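Local atomic coordinates of alpha-1,3-glucanase (Streptomyces thermodiastaticus, PDB entry 7C7D), a protein that probably hydrolyses internal alpha-1,3-glucosidic linkages of alpha-1,3-glucan, as a heat-stable glycoside hydrolase of family GH87. Residues 284-295 against 315-326. Numbering follows the deposited sequence.
Sequences GHVHLKDFAVIG and PGSSVSGMWIQH
His287 and Ser318 make the shortest direct bond here, ND1 of the imidazole meeting the serine OG at 2.7 Å, nearly straight. Ser318 OG sits between its own backbone N and carbonyl carbon (chi1 65°), which brings it to the edge of the His287 ring. One water then joins Ser318 OG, Ser320 OG and Leu288 O, and a second runs from Ser320 OG to Asp290 OD1. Nearer the start, Ser317 OG accepts Val286 N at 2.9 Å and is also bonded to Leu313 O. Between the backbones, strand 286-289 runs parallel to 318-320 and 292-294 to 323-325, both pairs with axes 4.7 Å apart; Ser318 N to Val286 O (2.8 Å) and Val293 N to Trp323 O are typical links.

At the bend between the two pairs, Met322 folds back at chi2 (-70°) and chi3 (-61°), and sets its CE almost exactly over the face of the Phe291 ring, 3.4 Å from the centroid. SD lies 4.1 Å from that centroid, a Met-aromatic contact, and accepts a weak hydrogen bond from Phe291 N. Leucine in place of Phe291 would probably cost Met322 the flat surface under its methyl and leave the thioether end freer to turn. Val293 CG2 borders the same methyl, and Ile324 CD1 lies against Val293 CB at 3.9 Å. On the other face of the second pair, Ile294 CD1 approaches Trp323 CD1, while Trp323 NE1 gives a straight hydrogen bond to Gln325 OE1, the indole nitrogen lying above the amide plane, and Gln325 NE2 is hydrogen-bonded to Asp349.

Residues thus stack in register on neighbouring turns, between strands 259-263 and 269-272 on one side and 341-348 on the other: the coil-to-coil pairing of a right-handed parallel beta-helix of the pectate lyase-like type.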
# COMPACT_ATOMS: atom_id res chain seq x y z
N GLY A 284 -10.25 21.21 12.18
CA GLY A 284 -8.96 21.06 11.55
C GLY A 284 -7.81 21.45 12.46
O GLY A 284 -7.93 21.52 13.68
N HIS A 285 -6.67 21.71 11.82
CA HIS A 285 -5.44 22.02 12.54
C HIS A 285 -5.10 20.92 13.53
O HIS A 285 -4.73 21.17 14.68
CB HIS A 285 -5.47 23.42 13.15
CG HIS A 285 -5.85 24.47 12.16
ND1 HIS A 285 -4.94 25.00 11.27
CD2 HIS A 285 -7.04 25.03 11.86
CE1 HIS A 285 -5.55 25.88 10.49
NE2 HIS A 285 -6.83 25.92 10.83
N VAL A 286 -5.26 19.69 13.06
CA VAL A 286 -4.90 18.48 13.80
C VAL A 286 -3.57 18.01 13.26
O VAL A 286 -3.40 17.88 12.04
CB VAL A 286 -5.96 17.39 13.59
CG1 VAL A 286 -5.51 16.10 14.27
CG2 VAL A 286 -7.31 17.84 14.09
N HIS A 287 -2.62 17.74 14.15
CA HIS A 287 -1.33 17.19 13.75
C HIS A 287 -1.06 15.94 14.55
O HIS A 287 -0.81 16.01 15.76
CB HIS A 287 -0.24 18.24 13.90
CG HIS A 287 -0.58 19.52 13.21
ND1 HIS A 287 -0.49 19.67 11.84
CD2 HIS A 287 -1.07 20.69 13.69
CE1 HIS A 287 -0.89 20.88 11.51
NE2 HIS A 287 -1.24 21.52 12.61
N LEU A 288 -1.14 14.78 13.90
CA LEU A 288 -0.83 13.50 14.53
C LEU A 288 0.61 13.16 14.18
O LEU A 288 0.96 13.11 12.99
CB LEU A 288 -1.78 12.41 14.04
CG LEU A 288 -3.28 12.72 14.13
CD1 LEU A 288 -4.12 11.55 13.61
CD2 LEU A 288 -3.67 13.07 15.56
N LYS A 289 1.45 12.98 15.19
CA LYS A 289 2.89 12.88 14.97
C LYS A 289 3.54 11.84 15.88
O LYS A 289 3.36 11.89 17.10
CB LYS A 289 3.60 14.21 15.25
CG LYS A 289 3.13 15.42 14.47
CD LYS A 289 3.98 16.63 14.83
CE LYS A 289 3.69 17.80 13.91
NZ LYS A 289 4.40 19.05 14.33
N ASP A 290 4.35 10.97 15.28
CA ASP A 290 5.38 10.23 16.00
C ASP A 290 4.83 9.30 17.07
O ASP A 290 5.37 9.21 18.17
CB ASP A 290 6.45 11.17 16.58
CG ASP A 290 6.99 12.15 15.56
OD1 ASP A 290 7.01 11.82 14.36
OD2 ASP A 290 7.42 13.25 15.97
N PHE A 291 3.74 8.60 16.76
CA PHE A 291 3.30 7.49 17.61
C PHE A 291 2.80 6.35 16.74
O PHE A 291 2.70 6.47 15.51
CB PHE A 291 2.34 7.89 18.76
CG PHE A 291 1.00 8.45 18.33
CD1 PHE A 291 0.88 9.77 17.91
CD2 PHE A 291 -0.16 7.68 18.46
CE1 PHE A 291 -0.36 10.30 17.57
CE2 PHE A 291 -1.40 8.21 18.12
CZ PHE A 291 -1.51 9.52 17.69
N ALA A 292 2.52 5.23 17.38
CA ALA A 292 1.97 4.07 16.70
C ALA A 292 0.51 3.88 17.10
O ALA A 292 0.13 4.14 18.25
CB ALA A 292 2.76 2.80 17.05
N VAL A 293 -0.31 3.46 16.14
CA VAL A 293 -1.66 2.96 16.41
C VAL A 293 -1.72 1.56 15.83
O VAL A 293 -1.65 1.38 14.61
CB VAL A 293 -2.76 3.86 15.83
CG1 VAL A 293 -4.13 3.25 16.11
CG2 VAL A 293 -2.67 5.26 16.42
N ILE A 294 -1.82 0.57 16.72
CA ILE A 294 -1.80 -0.83 16.36
C ILE A 294 -3.08 -1.45 16.90
O ILE A 294 -3.32 -1.45 18.11
CB ILE A 294 -0.55 -1.54 16.90
CG1 ILE A 294 0.72 -0.80 16.45
CG2 ILE A 294 -0.53 -2.99 16.45
CD1 ILE A 294 2.00 -1.44 16.93
N GLY A 295 -3.91 -1.97 15.99
CA GLY A 295 -5.19 -2.54 16.37
C GLY A 295 -5.10 -4.03 16.60
O GLY A 295 -4.03 -4.62 16.71
N PRO A 315 -9.52 21.04 7.93
CA PRO A 315 -8.52 21.72 7.11
C PRO A 315 -7.21 21.95 7.86
O PRO A 315 -7.17 22.12 9.08
CB PRO A 315 -9.18 23.07 6.80
CG PRO A 315 -10.10 23.30 7.98
CD PRO A 315 -10.62 21.93 8.35
N GLY A 316 -6.11 21.98 7.09
CA GLY A 316 -4.83 22.36 7.66
C GLY A 316 -4.24 21.33 8.61
O GLY A 316 -3.57 21.70 9.58
N SER A 317 -4.46 20.05 8.35
CA SER A 317 -4.06 19.00 9.26
C SER A 317 -2.93 18.17 8.66
O SER A 317 -2.58 18.30 7.48
CB SER A 317 -5.26 18.12 9.59
OG SER A 317 -6.15 18.87 10.40
N SER A 318 -2.34 17.32 9.49
CA SER A 318 -1.23 16.48 9.04
C SER A 318 -1.14 15.21 9.87
O SER A 318 -1.55 15.16 11.03
CB SER A 318 0.11 17.23 9.08
OG SER A 318 0.47 17.56 10.41
N VAL A 319 -0.57 14.18 9.24
CA VAL A 319 -0.31 12.89 9.87
C VAL A 319 1.10 12.48 9.45
O VAL A 319 1.35 12.31 8.26
CB VAL A 319 -1.32 11.82 9.41
CG1 VAL A 319 -0.99 10.47 10.03
CG2 VAL A 319 -2.74 12.24 9.73
N SER A 320 2.01 12.35 10.41
CA SER A 320 3.40 12.10 10.06
C SER A 320 4.13 11.30 11.13
O SER A 320 3.82 11.39 12.32
CB SER A 320 4.15 13.42 9.80
OG SER A 320 4.16 14.24 10.95
N GLY A 321 5.12 10.53 10.69
CA GLY A 321 5.94 9.75 11.60
C GLY A 321 5.20 8.64 12.31
O GLY A 321 5.66 8.19 13.36
N MET A 322 4.08 8.18 11.76
CA MET A 322 3.24 7.20 12.42
C MET A 322 3.57 5.78 11.97
O MET A 322 4.07 5.55 10.87
CB MET A 322 1.76 7.46 12.11
CG MET A 322 1.28 8.86 12.43
SD MET A 322 1.18 9.24 14.20
CE MET A 322 -0.02 8.02 14.74
N TRP A 323 3.24 4.83 12.84
CA TRP A 323 3.24 3.41 12.52
C TRP A 323 1.81 2.92 12.72
O TRP A 323 1.31 2.93 13.85
CB TRP A 323 4.18 2.68 13.48
CG TRP A 323 4.29 1.21 13.26
CD1 TRP A 323 3.38 0.25 13.60
CD2 TRP A 323 5.41 0.53 12.69
NE1 TRP A 323 3.86 -1.00 13.25
CE2 TRP A 323 5.11 -0.85 12.70
CE3 TRP A 323 6.64 0.95 12.17
CZ2 TRP A 323 6.00 -1.81 12.21
CZ3 TRP A 323 7.51 -0.00 11.68
CH2 TRP A 323 7.19 -1.36 11.70
N ILE A 324 1.16 2.51 11.63
CA ILE A 324 -0.26 2.14 11.64
C ILE A 324 -0.34 0.68 11.21
O ILE A 324 0.18 0.33 10.15
CB ILE A 324 -1.06 3.02 10.68
CG1 ILE A 324 -0.86 4.51 10.99
CG2 ILE A 324 -2.54 2.63 10.68
CD1 ILE A 324 -1.23 4.92 12.39
N GLN A 325 -0.97 -0.16 12.04
CA GLN A 325 -0.91 -1.59 11.78
C GLN A 325 -2.12 -2.29 12.38
O GLN A 325 -2.64 -1.89 13.42
CB GLN A 325 0.38 -2.17 12.37
CG GLN A 325 0.63 -3.62 12.06
CD GLN A 325 1.92 -4.14 12.66
OE1 GLN A 325 2.44 -3.59 13.64
NE2 GLN A 325 2.44 -5.22 12.09
N HIS A 326 -2.54 -3.39 11.73
CA HIS A 326 -3.58 -4.28 12.29
C HIS A 326 -4.90 -3.56 12.49
O HIS A 326 -5.58 -3.72 13.51
CB HIS A 326 -3.12 -4.99 13.56
CG HIS A 326 -1.98 -5.93 13.36
ND1 HIS A 326 -1.12 -6.29 14.37
CD2 HIS A 326 -1.55 -6.58 12.25
CE1 HIS A 326 -0.20 -7.12 13.90
NE2 HIS A 326 -0.45 -7.31 12.61
O HOH W 1 -2.49 24.02 10.10
O HOH W 2 1.76 15.58 11.65
O HOH W 3 6.44 13.67 12.33
O HOH W 4 -1.57 -6.05 17.15